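Side-chain contacts in tRNA (cytosine(38)-C(5))-methyltransferase (Schizosaccharomyces pombe, PDB 6FDF), which methylates cytosine 38 in the anticodon loop of tRNA(Asp), and less efficiently of tRNA(Glu), using S-adenosyl-L-methionine as methyl donor: residues Glu285-Met290 and Arg310-Ser315; Gly245-Val250 and Leu278-Ala283. All blocks are in the same frame, centred on the assembly; numbering follows the deposited sequence.

Interaction 1. Residues Glu285-Met290 and Arg310-Ser315; sequences EVARLM and RLLGNS. With SAH (S-adenosyl-L-homocysteine), chain E.
With CG anti to its carbonyl carbon (chi1 -66°) and the chain extended beyond, Met290 reaches from the end of helix 283-289 to the backbone of Leu312, whose own CG, also anti to the carbonyl carbon (chi1 -75°), swings the isobutyl group back over Ala287. The thioether meets a carbonyl: Met290 SD lies 3.2 Å from Leu312 O, which sits almost exactly on the extension of the CG-SD bond (about 175°), the direction in which a divalent sulfur is electron-poor. Met290 CE touches the same oxygen at 3.3 Å. Leu312 O also accepts the backbone bond from Ser315 N, so one buried oxygen receives both an N-H and a sulfur. Leu312 straddles Ala287 with its fork, CD2 at 4.0 Å and CD1 at 4.1 Å from Ala287 CB. Val286 completes the apolar patch, its CG1 touching Leu312 CB at 4.1 Å as the two side chains cross obliquely. With an alanine at Met290 the thioether is gone, and a gap would probably open between the two helix ends, leaving Leu312 O without its sulfur-side contact. Past Leu312 the chain turns to the cofactor product. In the conformer described here, one of two modelled, Ser315 OG donates to Leu311 O at 2.7 Å, tilted from the carbonyl plane, and lies near one carboxylate oxygen of SAH. Asn314 O approaches the SAH sulfur, SD, at 3.3 Å. Arg166 bonds to both Gly313 O and Ser315 O and also packs against Met290. The Gly-Asn-Ser sequence at this helix end corresponds to motif X of C5-cytosine methyltransferases, which lines the cofactor pocket, here backed by the helix of motif IX.

Interaction 2. Residues Gly245-Val250 and Leu278-Ala283; sequences GYTHLV and LRYFTA
The backbones come nearest at Thr247 and Tyr280, where a turn, closed by Gly245 O accepting from both His248 N and Leu249 N, faces an extended chain leaving strand 278-279. Tyr246 supplies the polar link: Phe281 N donates to its OH at 2.9 Å and 154°, the nitrogen lying in the plane of the tyrosine ring, at its edge. The same hydroxyl bonds to Ser255 O, so two backbone groups grip it, fixing where the end of the side chain sits and satisfying the buried oxygen. CG trans to the backbone N (chi1 -169°) sends the Tyr246 ring out to this point. The ring of Tyr280 turns its edge to the face of Tyr246 in a T-shaped stack, centroids 5.5 Å apart and planes at 85°, with Tyr280 CD1 3.8 Å from Tyr246 CZ. Phe281 offers its ring edge too, CD2 lying 3.5 Å from Tyr246 OH. The Arg-Tyr-Phe-Thr run from Arg279 to Thr282 begins what corresponds to motif IX of the C5-cytosine methyltransferases, and Thr282 is the N-cap of its helix; the contact thus pins the lead-in of that helix to the loop between strands 231-232 and 256-258. Thr247 covers one face of Tyr280: its CG2 stands 3.9 Å from the ring centroid, a CH-pi contact, while its CA rests 3.6 Å from Tyr280 CE1. The threonine is held in this pose by its own hydroxyl, OG1 donating 2.6 Å to Tyr246 O in the carbonyl plane, on a lone pair. Beyond the ring, Arg279 NH1 donates to Tyr280 O at 3.1 Å, reaching it from somewhat outside the guanidinium plane.

How the interactions relate
Following the chain, loop 245-250 comes first; the path then runs through strand 256-258 and helix 265-272 and returns in strand 278-279, where interaction 2 closes a loop of 27 residues. After the three residues 280-282, helix 283-289 opens interaction 1, which closes 19 residues later on the end of helix 305-313. The two loops stand in series, neither nested nor crossed. They touch across the Arg279-Glu285 salt bridge, at Val286 against Phe281, and where Leu312 packs on Ala283. Tyr309 of helix 305-313 also bonds to Phe281 O. Together they join the three-stranded sheet, through two helices, to the SAH pocket.

Interaction 1. Residues Glu285-Met290 and Arg310-Ser315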
ATOM      1  N   GLU A 285       1.580 -12.365   8.701  1.00 31.71           N
ATOM      2  CA  GLU A 285       0.930 -12.931   7.525  1.00 32.52           C
ATOM      3  C   GLU A 285       0.352 -11.834   6.642  1.00 30.90           C
ATOM      4  O   GLU A 285       0.428 -11.920   5.411  1.00 31.89           O
ATOM      5  CB  GLU A 285      -0.150 -13.923   7.956  1.00 31.07           C
ATOM      6  CG  GLU A 285       0.444 -15.168   8.624  1.00 31.13           C
ATOM      7  CD  GLU A 285      -0.599 -16.028   9.309  1.00 36.71           C
ATOM      8  OE1 GLU A 285      -1.669 -15.493   9.667  1.00 35.13           O
ATOM      9  OE2 GLU A 285      -0.338 -17.237   9.509  1.00 37.24           O
ATOM     10  N   VAL A 286      -0.216 -10.789   7.252  1.00 30.33           N
ATOM     11  CA  VAL A 286      -0.700  -9.654   6.469  1.00 30.34           C
ATOM     12  C   VAL A 286       0.460  -9.004   5.722  1.00 31.36           C
ATOM     13  O   VAL A 286       0.365  -8.711   4.523  1.00 30.36           O
ATOM     14  CB  VAL A 286      -1.432  -8.646   7.377  1.00 27.63           C
ATOM     15  CG1 VAL A 286      -1.821  -7.408   6.590  1.00 30.61           C
ATOM     16  CG2 VAL A 286      -2.670  -9.292   8.004  1.00 29.15           C
ATOM     17  N   ALA A 287       1.578  -8.779   6.420  1.00 29.90           N
ATOM     18  CA  ALA A 287       2.758  -8.214   5.771  1.00 29.12           C
ATOM     19  C   ALA A 287       3.205  -9.072   4.590  1.00 33.43           C
ATOM     20  O   ALA A 287       3.528  -8.550   3.516  1.00 32.31           O
ATOM     21  CB  ALA A 287       3.895  -8.055   6.784  1.00 30.83           C
ATOM     22  N   ARG A 288       3.241 -10.393   4.779  1.00 34.57           N
ATOM     23  CA  ARG A 288       3.630 -11.291   3.695  1.00 30.98           C
ATOM     24  C   ARG A 288       2.664 -11.197   2.521  1.00 32.60           C
ATOM     25  O   ARG A 288       3.087 -11.134   1.362  1.00 32.14           O
ATOM     26  CB  ARG A 288       3.691 -12.727   4.209  1.00 33.59           C
ATOM     27  CG  ARG A 288       4.837 -13.017   5.152  1.00 33.91           C
ATOM     28  CD  ARG A 288       4.679 -14.421   5.704  1.00 34.71           C
ATOM     29  NE  ARG A 288       5.799 -14.826   6.547  1.00 39.21           N
ATOM     30  CZ  ARG A 288       5.852 -15.982   7.199  1.00 39.17           C
ATOM     31  NH1 ARG A 288       4.845 -16.839   7.109  1.00 40.51           N
ATOM     32  NH2 ARG A 288       6.910 -16.279   7.940  1.00 43.54           N
ATOM     33  N   LEU A 289       1.360 -11.165   2.799  1.00 35.38           N
ATOM     34  CA  LEU A 289       0.393 -11.051   1.713  1.00 33.80           C
ATOM     35  C   LEU A 289       0.531  -9.726   0.974  1.00 34.14           C
ATOM     36  O   LEU A 289       0.157  -9.632  -0.198  1.00 34.75           O
ATOM     37  CB  LEU A 289      -1.025 -11.221   2.255  1.00 31.53           C
ATOM     38  CG  LEU A 289      -1.373 -12.663   2.617  1.00 31.80           C
ATOM     39  CD1 LEU A 289      -2.531 -12.698   3.610  1.00 33.62           C
ATOM     40  CD2 LEU A 289      -1.720 -13.453   1.359  1.00 35.04           C
ATOM     41  N   MET A 290       1.056  -8.697   1.635  1.00 29.73           N
ATOM     42  CA  MET A 290       1.279  -7.411   0.991  1.00 32.41           C
ATOM     43  C   MET A 290       2.675  -7.288   0.386  1.00 31.26           C
ATOM     44  O   MET A 290       3.027  -6.216  -0.119  1.00 32.43           O
ATOM     45  CB  MET A 290       1.019  -6.279   1.987  1.00 30.77           C
ATOM     46  CG  MET A 290      -0.446  -6.206   2.398  1.00 33.64           C
ATOM     47  SD  MET A 290      -0.792  -4.822   3.493  1.00 40.65           S
ATOM     48  CE  MET A 290      -2.553  -5.017   3.736  1.00 47.60           C
ATOM     49  N   ARG A 310      -2.739  -1.616  11.828  1.00 29.79           N
ATOM     50  CA  ARG A 310      -3.219  -0.336  11.319  1.00 28.98           C
ATOM     51  C   ARG A 310      -2.271   0.225  10.273  1.00 29.45           C
ATOM     52  O   ARG A 310      -2.714   0.781   9.260  1.00 35.26           O
ATOM     53  CB  ARG A 310      -3.398   0.648  12.473  1.00 30.89           C
ATOM     54  CG  ARG A 310      -4.295   0.106  13.565  1.00 31.42           C
ATOM     55  CD  ARG A 310      -4.532   1.126  14.668  1.00 40.64           C
ATOM     56  NE  ARG A 310      -5.369   0.560  15.726  1.00 48.26           N
ATOM     57  CZ  ARG A 310      -5.005   0.466  17.001  1.00 58.66           C
ATOM     58  NH1 ARG A 310      -3.831   0.938  17.397  1.00 60.92           N
ATOM     59  NH2 ARG A 310      -5.833  -0.072  17.888  1.00 59.86           N
ATOM     60  N   LEU A 311      -0.961   0.100  10.509  1.00 26.97           N
ATOM     61  CA  LEU A 311       0.018   0.596   9.551  1.00 29.93           C
ATOM     62  C   LEU A 311      -0.017  -0.227   8.271  1.00 32.12           C
ATOM     63  O   LEU A 311       0.082   0.320   7.167  1.00 34.27           O
ATOM     64  CB  LEU A 311       1.416   0.566  10.174  1.00 29.98           C
ATOM     65  CG  LEU A 311       1.633   1.486  11.377  1.00 29.01           C
ATOM     66  CD1 LEU A 311       3.021   1.285  11.989  1.00 36.84           C
ATOM     67  CD2 LEU A 311       1.423   2.937  10.961  1.00 34.93           C
ATOM     68  N   LEU A 312      -0.143  -1.549   8.403  1.00 29.73           N
ATOM     69  CA  LEU A 312      -0.216  -2.413   7.228  1.00 30.01           C
ATOM     70  C   LEU A 312      -1.492  -2.161   6.436  1.00 32.51           C
ATOM     71  O   LEU A 312      -1.484  -2.202   5.199  1.00 31.81           O
ATOM     72  CB  LEU A 312      -0.117  -3.877   7.660  1.00 31.85           C
ATOM     73  CG  LEU A 312       1.298  -4.308   8.056  1.00 34.73           C
ATOM     74  CD1 LEU A 312       1.292  -5.632   8.834  1.00 32.02           C
ATOM     75  CD2 LEU A 312       2.186  -4.413   6.813  1.00 32.00           C
ATOM     76  N   GLY A 313      -2.592  -1.881   7.134  1.00 30.27           N
ATOM     77  CA  GLY A 313      -3.863  -1.624   6.477  1.00 32.48           C
ATOM     78  C   GLY A 313      -3.822  -0.459   5.513  1.00 33.51           C
ATOM     79  O   GLY A 313      -4.644  -0.399   4.592  1.00 36.59           O
ATOM     80  N   ASN A 314      -2.888   0.474   5.712  1.00 30.51           N
ATOM     81  CA  ASN A 314      -2.708   1.635   4.850  1.00 36.17           C
ATOM     82  C   ASN A 314      -1.492   1.531   3.939  1.00 36.82           C
ATOM     83  O   ASN A 314      -1.098   2.533   3.336  1.00 41.11           O
ATOM     84  CB  ASN A 314      -2.574   2.901   5.699  1.00 43.67           C
ATOM     85  CG  ASN A 314      -3.869   3.307   6.333  1.00 54.08           C
ATOM     86  OD1 ASN A 314      -4.939   3.111   5.759  1.00 58.70           O
ATOM     87  ND2 ASN A 314      -3.787   3.889   7.527  1.00 51.85           N
ATOM     88  N   SER A 315      -0.889   0.350   3.823  0.62 30.89           N
ATOM     89  CA  SER A 315       0.346   0.173   3.073  0.62 32.33           C
ATOM     90  C   SER A 315       0.065  -0.306   1.651  0.62 32.38           C
ATOM     91  O   SER A 315      -1.017  -0.807   1.337  0.62 35.23           O
ATOM     92  CB  SER A 315       1.267  -0.828   3.779  0.62 33.69           C
ATOM     93  OG  SER A 315       1.668  -0.351   5.051  0.62 35.17           O
TER
HETATM   94  N   SAH E 401       2.730   4.239   1.443  0.96 61.61           N
HETATM   95  CA  SAH E 401       3.065   4.038   2.835  0.96 62.54           C
HETATM   96  CB  SAH E 401       1.905   4.424   3.757  0.96 60.64           C
HETATM   97  CG  SAH E 401       1.002   5.475   3.116  0.96 59.67           C
HETATM   98  SD  SAH E 401      -0.522   5.688   3.984  0.96 52.52           S
HETATM   99  C   SAH E 401       3.477   2.618   3.061  0.96 68.45           C
HETATM  100  O   SAH E 401       3.559   1.862   2.068  0.96 57.48           O
HETATM  101  OXT SAH E 401       3.733   2.267   4.233  0.96 67.81           O
HETATM  102  C5' SAH E 401      -0.486   7.446   3.978  0.96 42.54           C
HETATM  103  C4' SAH E 401       0.588   7.932   4.952  0.96 33.21           C
HETATM  104  O4' SAH E 401       0.703   9.333   4.785  0.96 32.56           O
HETATM  105  C3' SAH E 401       0.254   7.656   6.418  0.96 35.86           C
HETATM  106  O3' SAH E 401       1.358   7.013   7.054  0.96 35.19           O
HETATM  107  C2' SAH E 401       0.086   9.047   7.036  0.96 33.90           C
HETATM  108  O2' SAH E 401       0.662   9.127   8.344  0.96 35.33           O
HETATM  109  C1' SAH E 401       0.842   9.938   6.059  0.96 28.13           C
HETATM  110  N9  SAH E 401       0.293  11.304   5.925  0.96 32.80           N
HETATM  111  C8  SAH E 401      -0.997  11.659   5.759  0.96 33.09           C
HETATM  112  N7  SAH E 401      -1.113  13.006   5.671  0.96 33.36           N
HETATM  113  C5  SAH E 401       0.119  13.542   5.778  0.96 33.08           C
HETATM  114  C6  SAH E 401       0.703  14.898   5.766  0.96 34.05           C
HETATM  115  N6  SAH E 401      -0.081  15.988   5.617  0.96 35.72           N
HETATM  116  N1  SAH E 401       2.045  14.996   5.913  0.96 33.33           N
HETATM  117  C2  SAH E 401       2.834  13.916   6.061  0.96 28.37           C
HETATM  118  N3  SAH E 401       2.369  12.653   6.081  0.96 29.09           N
HETATM  119  C4  SAH E 401       1.039  12.411   5.954  0.96 32.60           C

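Interaction 2. Residues Gly245-Val250 and Leu278-Ala283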
ATOM      1  N   GLY A 245      -9.476  -1.290   9.983  1.00 32.10           N
ATOM      2  CA  GLY A 245     -10.467  -1.864  10.867  1.00 32.07           C
ATOM      3  C   GLY A 245     -10.261  -3.320  11.222  1.00 29.32           C
ATOM      4  O   GLY A 245     -11.013  -3.862  12.036  1.00 31.75           O
ATOM      5  N   TYR A 246      -9.256  -3.968  10.637  1.00 31.68           N
ATOM      6  CA  TYR A 246      -9.089  -5.407  10.791  1.00 34.10           C
ATOM      7  C   TYR A 246      -8.816  -5.761  12.250  1.00 31.82           C
ATOM      8  O   TYR A 246      -7.992  -5.123  12.912  1.00 32.03           O
ATOM      9  CB  TYR A 246      -7.950  -5.907   9.901  1.00 25.59           C
ATOM     10  CG  TYR A 246      -7.894  -7.421   9.808  1.00 30.78           C
ATOM     11  CD1 TYR A 246      -8.964  -8.138   9.297  1.00 33.68           C
ATOM     12  CD2 TYR A 246      -6.770  -8.126  10.231  1.00 29.87           C
ATOM     13  CE1 TYR A 246      -8.921  -9.524   9.206  1.00 28.69           C
ATOM     14  CE2 TYR A 246      -6.714  -9.509  10.141  1.00 32.18           C
ATOM     15  CZ  TYR A 246      -7.790 -10.201   9.627  1.00 30.65           C
ATOM     16  OH  TYR A 246      -7.762 -11.582   9.538  1.00 31.48           O
ATOM     17  N   THR A 247      -9.519  -6.788  12.736  1.00 29.62           N
ATOM     18  CA  THR A 247      -9.612  -7.313  14.112  1.00 30.54           C
ATOM     19  C   THR A 247     -10.530  -6.456  14.982  1.00 35.08           C
ATOM     20  O   THR A 247     -10.729  -6.797  16.159  1.00 34.87           O
ATOM     21  CB  THR A 247      -8.254  -7.481  14.830  1.00 31.23           C
ATOM     22  OG1 THR A 247      -7.723  -6.204  15.232  1.00 32.40           O
ATOM     23  CG2 THR A 247      -7.253  -8.190  13.934  1.00 31.19           C
ATOM     24  N   HIS A 248     -11.144  -5.402  14.441  1.00 32.18           N
ATOM     25  CA  HIS A 248     -12.042  -4.546  15.212  1.00 33.18           C
ATOM     26  C   HIS A 248     -13.418  -4.461  14.568  1.00 33.28           C
ATOM     27  O   HIS A 248     -14.416  -4.811  15.204  1.00 36.54           O
ATOM     28  CB  HIS A 248     -11.432  -3.145  15.365  1.00 34.27           C
ATOM     29  CG  HIS A 248     -10.027  -3.156  15.877  1.00 38.43           C
ATOM     30  ND1 HIS A 248      -9.704  -3.570  17.152  1.00 42.16           N
ATOM     31  CD2 HIS A 248      -8.859  -2.814  15.284  1.00 40.57           C
ATOM     32  CE1 HIS A 248      -8.397  -3.484  17.322  1.00 40.92           C
ATOM     33  NE2 HIS A 248      -7.860  -3.028  16.204  1.00 40.76           N
ATOM     34  N   LEU A 249     -13.491  -4.010  13.321  1.00 32.65           N
ATOM     35  CA  LEU A 249     -14.718  -4.040  12.544  1.00 35.54           C
ATOM     36  C   LEU A 249     -14.741  -5.328  11.736  1.00 38.50           C
ATOM     37  O   LEU A 249     -13.698  -5.793  11.270  1.00 43.06           O
ATOM     38  CB  LEU A 249     -14.791  -2.831  11.611  1.00 33.58           C
ATOM     39  CG  LEU A 249     -14.907  -1.471  12.301  1.00 38.65           C
ATOM     40  CD1 LEU A 249     -14.887  -0.348  11.274  1.00 37.49           C
ATOM     41  CD2 LEU A 249     -16.178  -1.420  13.127  1.00 45.49           C
ATOM     42  N   VAL A 250     -15.931  -5.904  11.581  1.00 32.91           N
ATOM     43  CA  VAL A 250     -16.067  -7.195  10.909  1.00 34.19           C
ATOM     44  C   VAL A 250     -16.157  -7.000   9.400  1.00 41.28           C
ATOM     45  O   VAL A 250     -15.284  -7.451   8.651  1.00 40.01           O
ATOM     46  CB  VAL A 250     -17.292  -7.966  11.436  1.00 34.72           C
ATOM     47  CG1 VAL A 250     -17.620  -9.180  10.542  1.00 39.04           C
ATOM     48  CG2 VAL A 250     -17.074  -8.403  12.872  1.00 36.79           C
ATOM     49  N   LEU A 278     -11.708 -20.381  13.914  1.00 33.63           N
ATOM     50  CA  LEU A 278     -11.462 -19.189  13.118  1.00 32.61           C
ATOM     51  C   LEU A 278     -10.487 -18.273  13.842  1.00 34.27           C
ATOM     52  O   LEU A 278     -10.657 -17.994  15.034  1.00 32.67           O
ATOM     53  CB  LEU A 278     -12.776 -18.453  12.861  1.00 33.32           C
ATOM     54  CG  LEU A 278     -13.811 -19.249  12.068  1.00 33.56           C
ATOM     55  CD1 LEU A 278     -15.214 -18.702  12.306  1.00 36.02           C
ATOM     56  CD2 LEU A 278     -13.472 -19.205  10.594  1.00 36.01           C
ATOM     57  N   ARG A 279      -9.481 -17.789  13.118  1.00 31.53           N
ATOM     58  CA  ARG A 279      -8.528 -16.835  13.662  1.00 30.67           C
ATOM     59  C   ARG A 279      -8.292 -15.713  12.663  1.00 30.31           C
ATOM     60  O   ARG A 279      -8.497 -15.877  11.458  1.00 32.67           O
ATOM     61  CB  ARG A 279      -7.187 -17.501  14.016  1.00 34.23           C
ATOM     62  CG  ARG A 279      -6.345 -17.968  12.823  1.00 36.54           C
ATOM     63  CD  ARG A 279      -4.946 -18.354  13.320  1.00 39.44           C
ATOM     64  NE  ARG A 279      -4.075 -18.965  12.314  1.00 34.03           N
ATOM     65  CZ  ARG A 279      -3.302 -18.276  11.475  1.00 35.64           C
ATOM     66  NH1 ARG A 279      -3.314 -16.946  11.492  1.00 34.06           N
ATOM     67  NH2 ARG A 279      -2.521 -18.915  10.609  1.00 35.24           N
ATOM     68  N   TYR A 280      -7.855 -14.562  13.178  1.00 30.03           N
ATOM     69  CA  TYR A 280      -7.344 -13.509  12.314  1.00 28.30           C
ATOM     70  C   TYR A 280      -6.001 -13.931  11.728  1.00 29.76           C
ATOM     71  O   TYR A 280      -5.266 -14.722  12.323  1.00 34.22           O
ATOM     72  CB  TYR A 280      -7.184 -12.200  13.097  1.00 30.60           C
ATOM     73  CG  TYR A 280      -8.483 -11.712  13.697  1.00 33.20           C
ATOM     74  CD1 TYR A 280      -9.464 -11.134  12.895  1.00 30.84           C
ATOM     75  CD2 TYR A 280      -8.732 -11.827  15.061  1.00 33.23           C
ATOM     76  CE1 TYR A 280     -10.663 -10.695  13.431  1.00 29.52           C
ATOM     77  CE2 TYR A 280      -9.928 -11.385  15.609  1.00 31.97           C
ATOM     78  CZ  TYR A 280     -10.887 -10.816  14.789  1.00 37.77           C
ATOM     79  OH  TYR A 280     -12.081 -10.375  15.325  1.00 37.72           O
ATOM     80  N   PHE A 281      -5.686 -13.408  10.546  1.00 30.05           N
ATOM     81  CA  PHE A 281      -4.307 -13.461  10.084  1.00 31.86           C
ATOM     82  C   PHE A 281      -3.428 -12.686  11.052  1.00 31.12           C
ATOM     83  O   PHE A 281      -3.835 -11.652  11.586  1.00 33.18           O
ATOM     84  CB  PHE A 281      -4.181 -12.879   8.673  1.00 28.55           C
ATOM     85  CG  PHE A 281      -4.818 -13.730   7.612  1.00 33.07           C
ATOM     86  CD1 PHE A 281      -4.162 -14.844   7.113  1.00 33.56           C
ATOM     87  CD2 PHE A 281      -6.071 -13.417   7.111  1.00 33.44           C
ATOM     88  CE1 PHE A 281      -4.748 -15.632   6.137  1.00 36.23           C
ATOM     89  CE2 PHE A 281      -6.659 -14.203   6.135  1.00 35.83           C
ATOM     90  CZ  PHE A 281      -5.995 -15.312   5.649  1.00 35.89           C
ATOM     91  N   THR A 282      -2.223 -13.198  11.294  1.00 30.48           N
ATOM     92  CA  THR A 282      -1.266 -12.447  12.092  1.00 30.67           C
ATOM     93  C   THR A 282      -0.753 -11.255  11.291  1.00 30.06           C
ATOM     94  O   THR A 282      -0.864 -11.210  10.063  1.00 33.82           O
ATOM     95  CB  THR A 282      -0.097 -13.335  12.512  1.00 35.14           C
ATOM     96  OG1 THR A 282       0.750 -13.564  11.378  1.00 35.76           O
ATOM     97  CG2 THR A 282      -0.598 -14.672  13.046  1.00 35.88           C
ATOM     98  N   ALA A 283      -0.175 -10.276  11.995  1.00 33.73           N
ATOM     99  CA  ALA A 283       0.380  -9.128  11.282  1.00 32.48           C
ATOM    100  C   ALA A 283       1.511  -9.549  10.352  1.00 31.32           C
ATOM    101  O   ALA A 283       1.668  -8.969   9.270  1.00 31.36           O
ATOM    102  CB  ALA A 283       0.865  -8.061  12.264  1.00 30.42           C
TER